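Local coordinates for cellulose binding domain-containing protein (Clostridium clariflavum, PDB 4B96) that probably binds cellulose, serving as the calcium-containing family 3b carbohydrate-binding module of a biomass-sensing system, at residues E114-Q117 with E118-W121; Q125-S128 with T129-W133. One frame throughout, in Å; residues are numbered along the deposited sequence.

Contact 1: E114-Q117 with E118-W121. With CA (calcium ion), chain E.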
ATOM      1  N   GLU A 114       7.439   9.968  28.336  1.00 23.12           N
ATOM      2  CA  GLU A 114       7.215   8.779  27.505  1.00 23.63           C
ATOM      3  C   GLU A 114       6.060   8.923  26.521  1.00 22.49           C
ATOM      4  O   GLU A 114       5.012   9.513  26.842  1.00 22.75           O
ATOM      5  CB  GLU A 114       6.907   7.568  28.401  1.00 27.95           C
ATOM      6  CG  GLU A 114       8.157   6.972  29.081  1.00 38.02           C
ATOM      7  CD  GLU A 114       7.821   5.758  29.986  1.00 50.43           C
ATOM      8  OE1 GLU A 114       6.686   5.696  30.539  1.00 47.79           O
ATOM      9  OE2 GLU A 114       8.689   4.884  30.123  1.00 54.98           O
ATOM     10  N   PHE A 115       6.255   8.349  25.336  1.00 21.12           N
ATOM     11  CA  PHE A 115       5.140   8.111  24.418  1.00 23.24           C
ATOM     12  C   PHE A 115       4.346   6.865  24.857  1.00 25.81           C
ATOM     13  O   PHE A 115       4.890   5.988  25.545  1.00 25.83           O
ATOM     14  CB  PHE A 115       5.660   7.793  23.012  1.00 21.97           C
ATOM     15  CG  PHE A 115       6.415   8.900  22.386  1.00 21.98           C
ATOM     16  CD1 PHE A 115       5.752  10.003  21.857  1.00 20.86           C
ATOM     17  CD2 PHE A 115       7.806   8.815  22.248  1.00 22.12           C
ATOM     18  CE1 PHE A 115       6.471  11.050  21.213  1.00 21.20           C
ATOM     19  CE2 PHE A 115       8.537   9.844  21.625  1.00 24.40           C
ATOM     20  CZ  PHE A 115       7.877  10.979  21.095  1.00 23.99           C
ATOM     21  N   ASN A 116       3.084   6.784  24.408  1.00 21.66           N
ATOM     22  CA  ASN A 116       2.315   5.556  24.437  1.00 23.50           C
ATOM     23  C   ASN A 116       2.161   5.138  22.986  1.00 27.16           C
ATOM     24  O   ASN A 116       1.439   5.799  22.209  1.00 21.86           O
ATOM     25  CB  ASN A 116       0.928   5.829  25.062  1.00 25.41           C
ATOM     26  CG  ASN A 116      -0.031   4.621  24.921  1.00 34.40           C
ATOM     27  OD1 ASN A 116       0.389   3.505  24.589  1.00 29.18           O
ATOM     28  ND2 ASN A 116      -1.323   4.854  25.155  1.00 42.36           N
ATOM     29  N   GLN A 117       2.848   4.081  22.581  1.00 19.41           N
ATOM     30  CA  GLN A 117       2.905   3.710  21.206  1.00 20.26           C
ATOM     31  C   GLN A 117       1.701   2.892  20.767  1.00 20.51           C
ATOM     32  O   GLN A 117       1.543   2.608  19.567  1.00 19.63           O
ATOM     33  CB  GLN A 117       4.136   2.852  20.977  1.00 20.80           C
ATOM     34  CG  GLN A 117       5.432   3.550  21.369  1.00 22.37           C
ATOM     35  CD  GLN A 117       6.662   2.833  20.764  1.00 21.38           C
ATOM     36  OE1 GLN A 117       6.975   3.059  19.619  1.00 19.34           O
ATOM     37  NE2 GLN A 117       7.315   1.978  21.538  1.00 22.38           N
ATOM     38  N   GLU A 118       0.888   2.507  21.728  1.00 21.86           N
ATOM     39  CA  GLU A 118      -0.184   1.536  21.443  1.00 26.17           C
ATOM     40  C   GLU A 118      -1.176   1.990  20.374  1.00 28.65           C
ATOM     41  O   GLU A 118      -1.742   1.167  19.671  1.00 28.99           O
ATOM     42  CB  GLU A 118      -0.942   1.157  22.705  1.00 31.07           C
ATOM     43  CG  GLU A 118      -1.837  -0.090  22.466  1.00 47.32           C
ATOM     44  CD  GLU A 118      -2.559  -0.567  23.726  1.00 53.02           C
ATOM     45  OE1 GLU A 118      -2.876   0.286  24.615  1.00 47.76           O
ATOM     46  OE2 GLU A 118      -2.803  -1.806  23.811  1.00 59.50           O
ATOM     47  N   ASP A 119      -1.383   3.307  20.259  1.00 24.83           N
ATOM     48  CA  ASP A 119      -2.364   3.834  19.332  1.00 22.35           C
ATOM     49  C   ASP A 119      -1.685   4.482  18.128  1.00 24.47           C
ATOM     50  O   ASP A 119      -2.311   5.282  17.399  1.00 23.42           O
ATOM     51  CB  ASP A 119      -3.240   4.842  20.099  1.00 25.39           C
ATOM     52  CG  ASP A 119      -2.399   5.938  20.841  1.00 33.60           C
ATOM     53  OD1 ASP A 119      -1.138   6.068  20.627  1.00 30.40           O
ATOM     54  OD2 ASP A 119      -3.024   6.691  21.644  1.00 32.88           O
ATOM     55  N   ASP A 120      -0.408   4.151  17.887  1.00 20.83           N
ATOM     56  CA  ASP A 120       0.315   4.762  16.772  1.00 19.79           C
ATOM     57  C   ASP A 120       0.175   3.884  15.529  1.00 20.40           C
ATOM     58  O   ASP A 120       0.525   2.668  15.537  1.00 19.92           O
ATOM     59  CB  ASP A 120       1.818   4.894  17.104  1.00 18.00           C
ATOM     60  CG  ASP A 120       2.093   5.857  18.237  1.00 21.87           C
ATOM     61  OD1 ASP A 120       1.194   6.624  18.657  1.00 17.29           O
ATOM     62  OD2 ASP A 120       3.258   5.872  18.709  1.00 21.71           O
ATOM     63  N   TRP A 121      -0.341   4.459  14.453  1.00 18.42           N
ATOM     64  CA  TRP A 121      -0.589   3.658  13.241  1.00 21.15           C
ATOM     65  C   TRP A 121       0.688   2.883  12.788  1.00 20.93           C
ATOM     66  O   TRP A 121       0.605   1.712  12.399  1.00 17.80           O
ATOM     67  CB  TRP A 121      -1.062   4.598  12.107  1.00 16.48           C
ATOM     68  CG  TRP A 121      -1.415   3.929  10.741  1.00 13.32           C
ATOM     69  CD1 TRP A 121      -0.608   3.858   9.611  1.00 15.90           C
ATOM     70  CD2 TRP A 121      -2.634   3.274  10.403  1.00 19.39           C
ATOM     71  NE1 TRP A 121      -1.277   3.176   8.603  1.00 14.55           N
ATOM     72  CE2 TRP A 121      -2.523   2.834   9.054  1.00 19.37           C
ATOM     73  CE3 TRP A 121      -3.825   3.033  11.104  1.00 18.65           C
ATOM     74  CZ2 TRP A 121      -3.569   2.191   8.380  1.00 19.30           C
ATOM     75  CZ3 TRP A 121      -4.856   2.398  10.444  1.00 22.22           C
ATOM     76  CH2 TRP A 121      -4.719   1.967   9.095  1.00 20.34           C
TER
HETATM   77 CA    CA E1155       0.814   7.519  20.919  1.00 25.95          CA
HETATM   78  O   HOH W   1      -0.782   1.416  26.162  1.00 41.73           O
HETATM   79  O   HOH W   2      -3.505   2.915  24.321  1.00 53.39           O
HETATM   80  O   HOH W   3       1.825   8.835  22.770  1.00 20.90           O
HETATM   81  O   HOH W   4       5.156   4.171  17.718  1.00 16.34           O
HETATM   82  O   HOH W   5      -1.170   8.357  22.375  1.00 27.04           O
HETATM   83  O   HOH W   6       3.074   7.918  20.331  1.00 21.63           O
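Asn-116 O, Asp-119 OD1 and Asp-120 OD1 converge on one calcium ion, the structural metal of this family 3 carbohydrate-binding module, a jelly-roll beta-sandwich. The carbonyl Asn-116 O lies 2.2 Å from the ion and Asp-120 OD1 2.5 Å from it. Both carboxylates bind through one oxygen: Asp-119 OD2 stays 4.0 Å from the calcium ion. Three waters and the carbonyl of Lys-47 complete seven ligands. Asp-119 OD1 and Asn-116 O come within 3.0 Å because they share the metal, whose charge probably offsets their mutual repulsion.

A type I beta-turn brings the ligands together. Asp-120 N donates to Gln-117 O at 3.0 Å (N-H...O 159°), and the backbone angles of Glu-118 and Asp-119 are those of a type I turn. Asn-116 adds an Asx turn that overlaps its start: Glu-118 N donates to Asn-116 OD1 at 3.1 Å, approaching well above the amide plane, 53° out of it. With CG anti to the backbone N (chi1 171°), the amide swings forward over the turn, while the carbonyl of the same residue serves the metal. Two waters extend this link, one accepting from Asn-116 ND2 and the other donating to OD1; both donate to Glu-118 OE1, bridging amide and carboxylate.

The second shell follows the uncoordinated oxygens. Asp-119 OD2 accepts from a metal-bound water, as does Asp-120 OD2, so each aspartate grips the ion directly and through a ligand water. Gln-117 packs behind: its NE2 is held by the carbonyls of Ser-15 and Gln-13, and the side chains of Gln-117, Phe-115 and Asp-120 all touch Ile-21 of strand 20-29. Across the turn Asp-120 OD2 lies 3.3 Å from Gln-117 CA, and one water donates to both Asp-120 OD2 and Gln-117 OE1.

Contact 2: Q125-S128 with T129-W133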
ATOM      1  N   GLN A 125       5.027  -4.396  16.298  1.00 22.50           N
ATOM      2  CA  GLN A 125       5.436  -5.301  17.378  1.00 29.46           C
ATOM      3  C   GLN A 125       5.515  -6.724  16.895  1.00 30.23           C
ATOM      4  O   GLN A 125       4.894  -7.066  15.901  1.00 32.89           O
ATOM      5  CB  GLN A 125       4.353  -5.352  18.444  1.00 35.02           C
ATOM      6  CG  GLN A 125       4.377  -4.251  19.350  1.00 34.25           C
ATOM      7  CD  GLN A 125       3.370  -4.472  20.435  1.00 39.73           C
ATOM      8  OE1 GLN A 125       2.177  -4.661  20.151  1.00 41.75           O
ATOM      9  NE2 GLN A 125       3.831  -4.472  21.679  1.00 32.48           N
ATOM     10  N   GLY A 126       6.229  -7.544  17.631  1.00 26.76           N
ATOM     11  CA  GLY A 126       6.239  -8.987  17.409  1.00 32.20           C
ATOM     12  C   GLY A 126       7.260  -9.452  16.395  1.00 34.13           C
ATOM     13  O   GLY A 126       7.253 -10.591  16.071  1.00 35.79           O
ATOM     14  N   ASN A 127       8.115  -8.576  15.863  1.00 30.97           N
ATOM     15  CA  ASN A 127       9.135  -9.026  14.889  1.00 34.05           C
ATOM     16  C   ASN A 127      10.553  -8.828  15.472  1.00 36.84           C
ATOM     17  O   ASN A 127      10.725  -8.171  16.495  1.00 35.50           O
ATOM     18  CB  ASN A 127       8.998  -8.325  13.522  1.00 37.37           C
ATOM     19  CG  ASN A 127       9.274  -6.835  13.620  1.00 47.34           C
ATOM     20  OD1 ASN A 127       9.142  -6.256  14.737  1.00 48.80           O
ATOM     21  ND2 ASN A 127       9.705  -6.186  12.476  1.00 45.65           N
ATOM     22  N   SER A 128      11.556  -9.452  14.873  1.00 34.61           N
ATOM     23  CA  SER A 128      12.861  -9.381  15.506  1.00 34.59           C
ATOM     24  C   SER A 128      13.914  -8.763  14.594  1.00 34.60           C
ATOM     25  O   SER A 128      15.075  -8.644  15.002  1.00 34.45           O
ATOM     26  CB  SER A 128      13.304 -10.753  15.983  1.00 36.01           C
ATOM     27  OG  SER A 128      13.496 -11.589  14.855  1.00 42.11           O
ATOM     28  N   THR A 129      13.502  -8.383  13.381  1.00 34.87           N
ATOM     29  CA  THR A 129      14.386  -7.678  12.471  1.00 38.95           C
ATOM     30  C   THR A 129      13.569  -6.929  11.440  1.00 31.06           C
ATOM     31  O   THR A 129      12.344  -6.872  11.554  1.00 25.39           O
ATOM     32  CB  THR A 129      15.327  -8.616  11.749  1.00 46.84           C
ATOM     33  OG1 THR A 129      16.364  -7.827  11.073  1.00 49.35           O
ATOM     34  CG2 THR A 129      14.462  -9.538  10.792  1.00 38.80           C
ATOM     35  N   PHE A 130      14.247  -6.327  10.463  1.00 24.43           N
ATOM     36  CA  PHE A 130      13.565  -5.435   9.499  1.00 20.65           C
ATOM     37  C   PHE A 130      12.611  -6.296   8.653  1.00 23.46           C
ATOM     38  O   PHE A 130      13.020  -7.363   8.183  1.00 24.53           O
ATOM     39  CB  PHE A 130      14.609  -4.764   8.588  1.00 21.82           C
ATOM     40  CG  PHE A 130      15.296  -3.632   9.243  1.00 22.08           C
ATOM     41  CD1 PHE A 130      16.410  -3.850  10.001  1.00 21.83           C
ATOM     42  CD2 PHE A 130      14.764  -2.350   9.154  1.00 23.84           C
ATOM     43  CE1 PHE A 130      17.058  -2.791  10.673  1.00 27.96           C
ATOM     44  CE2 PHE A 130      15.406  -1.261   9.812  1.00 23.93           C
ATOM     45  CZ  PHE A 130      16.546  -1.503  10.578  1.00 23.07           C
ATOM     46  N   SER A 131      11.366  -5.841   8.461  1.00 17.71           N
ATOM     47  CA  SER A 131      10.371  -6.630   7.749  1.00 23.06           C
ATOM     48  C   SER A 131       9.649  -5.668   6.855  1.00 22.31           C
ATOM     49  O   SER A 131       9.512  -4.509   7.232  1.00 19.11           O
ATOM     50  CB  SER A 131       9.324  -7.134   8.767  1.00 28.04           C
ATOM     51  OG  SER A 131       9.955  -7.930   9.716  1.00 38.41           O
ATOM     52  N   TYR A 132       9.152  -6.119   5.702  1.00 19.85           N
ATOM     53  CA  TYR A 132       8.267  -5.228   4.885  1.00 15.97           C
ATOM     54  C   TYR A 132       7.124  -4.713   5.745  1.00 18.84           C
ATOM     55  O   TYR A 132       6.522  -5.474   6.497  1.00 17.67           O
ATOM     56  CB  TYR A 132       7.678  -6.001   3.698  1.00 19.11           C
ATOM     57  CG  TYR A 132       8.793  -6.341   2.704  1.00 23.20           C
ATOM     58  CD1 TYR A 132       9.547  -5.293   2.119  1.00 23.51           C
ATOM     59  CD2 TYR A 132       9.134  -7.666   2.415  1.00 27.52           C
ATOM     60  CE1 TYR A 132      10.586  -5.584   1.230  1.00 26.95           C
ATOM     61  CE2 TYR A 132      10.185  -7.971   1.502  1.00 26.89           C
ATOM     62  CZ  TYR A 132      10.894  -6.909   0.927  1.00 27.64           C
ATOM     63  OH  TYR A 132      11.969  -7.166   0.075  1.00 28.25           O
ATOM     64  N   TRP A 133       6.837  -3.435   5.670  1.00 15.30           N
ATOM     65  CA  TRP A 133       5.889  -2.916   6.616  1.00 19.17           C
ATOM     66  C   TRP A 133       5.032  -1.933   5.856  1.00 18.85           C
ATOM     67  O   TRP A 133       5.522  -0.881   5.424  1.00 18.36           O
ATOM     68  CB  TRP A 133       6.674  -2.134   7.659  1.00 14.44           C
ATOM     69  CG  TRP A 133       5.804  -1.584   8.797  1.00 19.10           C
ATOM     70  CD1 TRP A 133       5.972  -0.375   9.405  1.00 17.52           C
ATOM     71  CD2 TRP A 133       4.710  -2.249   9.496  1.00 21.11           C
ATOM     72  NE1 TRP A 133       5.057  -0.230  10.437  1.00 19.25           N
ATOM     73  CE2 TRP A 133       4.266  -1.358  10.501  1.00 22.37           C
ATOM     74  CE3 TRP A 133       4.035  -3.480   9.330  1.00 23.36           C
ATOM     75  CZ2 TRP A 133       3.192  -1.669  11.365  1.00 24.23           C
ATOM     76  CZ3 TRP A 133       2.967  -3.802  10.181  1.00 27.25           C
ATOM     77  CH2 TRP A 133       2.542  -2.887  11.183  1.00 27.67           C
TER
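Thr-129 presents its carbonyl to the amide of Asn-127: ND2 of Asn-127 is 2.9 Å from Thr-129 O, yet its N-H is badly aimed, which makes this a close polar approach rather than a hydrogen bond. Phe-130 turns from the bend and packs on Phe-104, with Trp-102 meeting its ring edge-to-face. At Ser-131 the chain enters strand 131-132, an outermost strand of a five-stranded antiparallel sheet in the beta-sandwich, pairing through its backbone with His-9 of strand 5-9. Ser-131 OG sits beside its own backbone N (chi1 -61°), which turns it back to donate to Thr-129 O at 3.2 Å, arriving 41° out of the carbonyl plane. The same hydroxyl lies 3.3 Å from Asn-127 ND2. Asn-127 reaches in from the loop side, its chi1 of 65° setting CG between backbone N and carbonyl carbon; its own carbonyl accepts from Gln-14 NE2. Tyr-132 OH is hydrogen-bonded to Glu-28 OE1, and its ring makes a cation-pi contact with Lys-8. The ring of Trp-133 meets that of His-9, while its NE1 donates to Ser-122 O.

Both contacts are local, between residues close in sequence, and their centres lie about 17 Å apart; contact 1 takes in strand 115-116 and the start of the loop after it, contact 2 the end of that loop and strand 131-132. They differ in burial and in chemistry. Contact 1 is partly buried and ordered by charge: two carboxylates and backbone carbonyls around a cation, with waters, backed by two turn hydrogen bonds. Contact 2 lies at the surface, away from the metal, and offers neutral polar groups with no clear hydrogen bond crossing between its segments. Their strands also serve different sheets: 115-116 forms a small two-stranded pair with 17-18, whereas 131-132 edges a five-stranded sheet alongside 5-9.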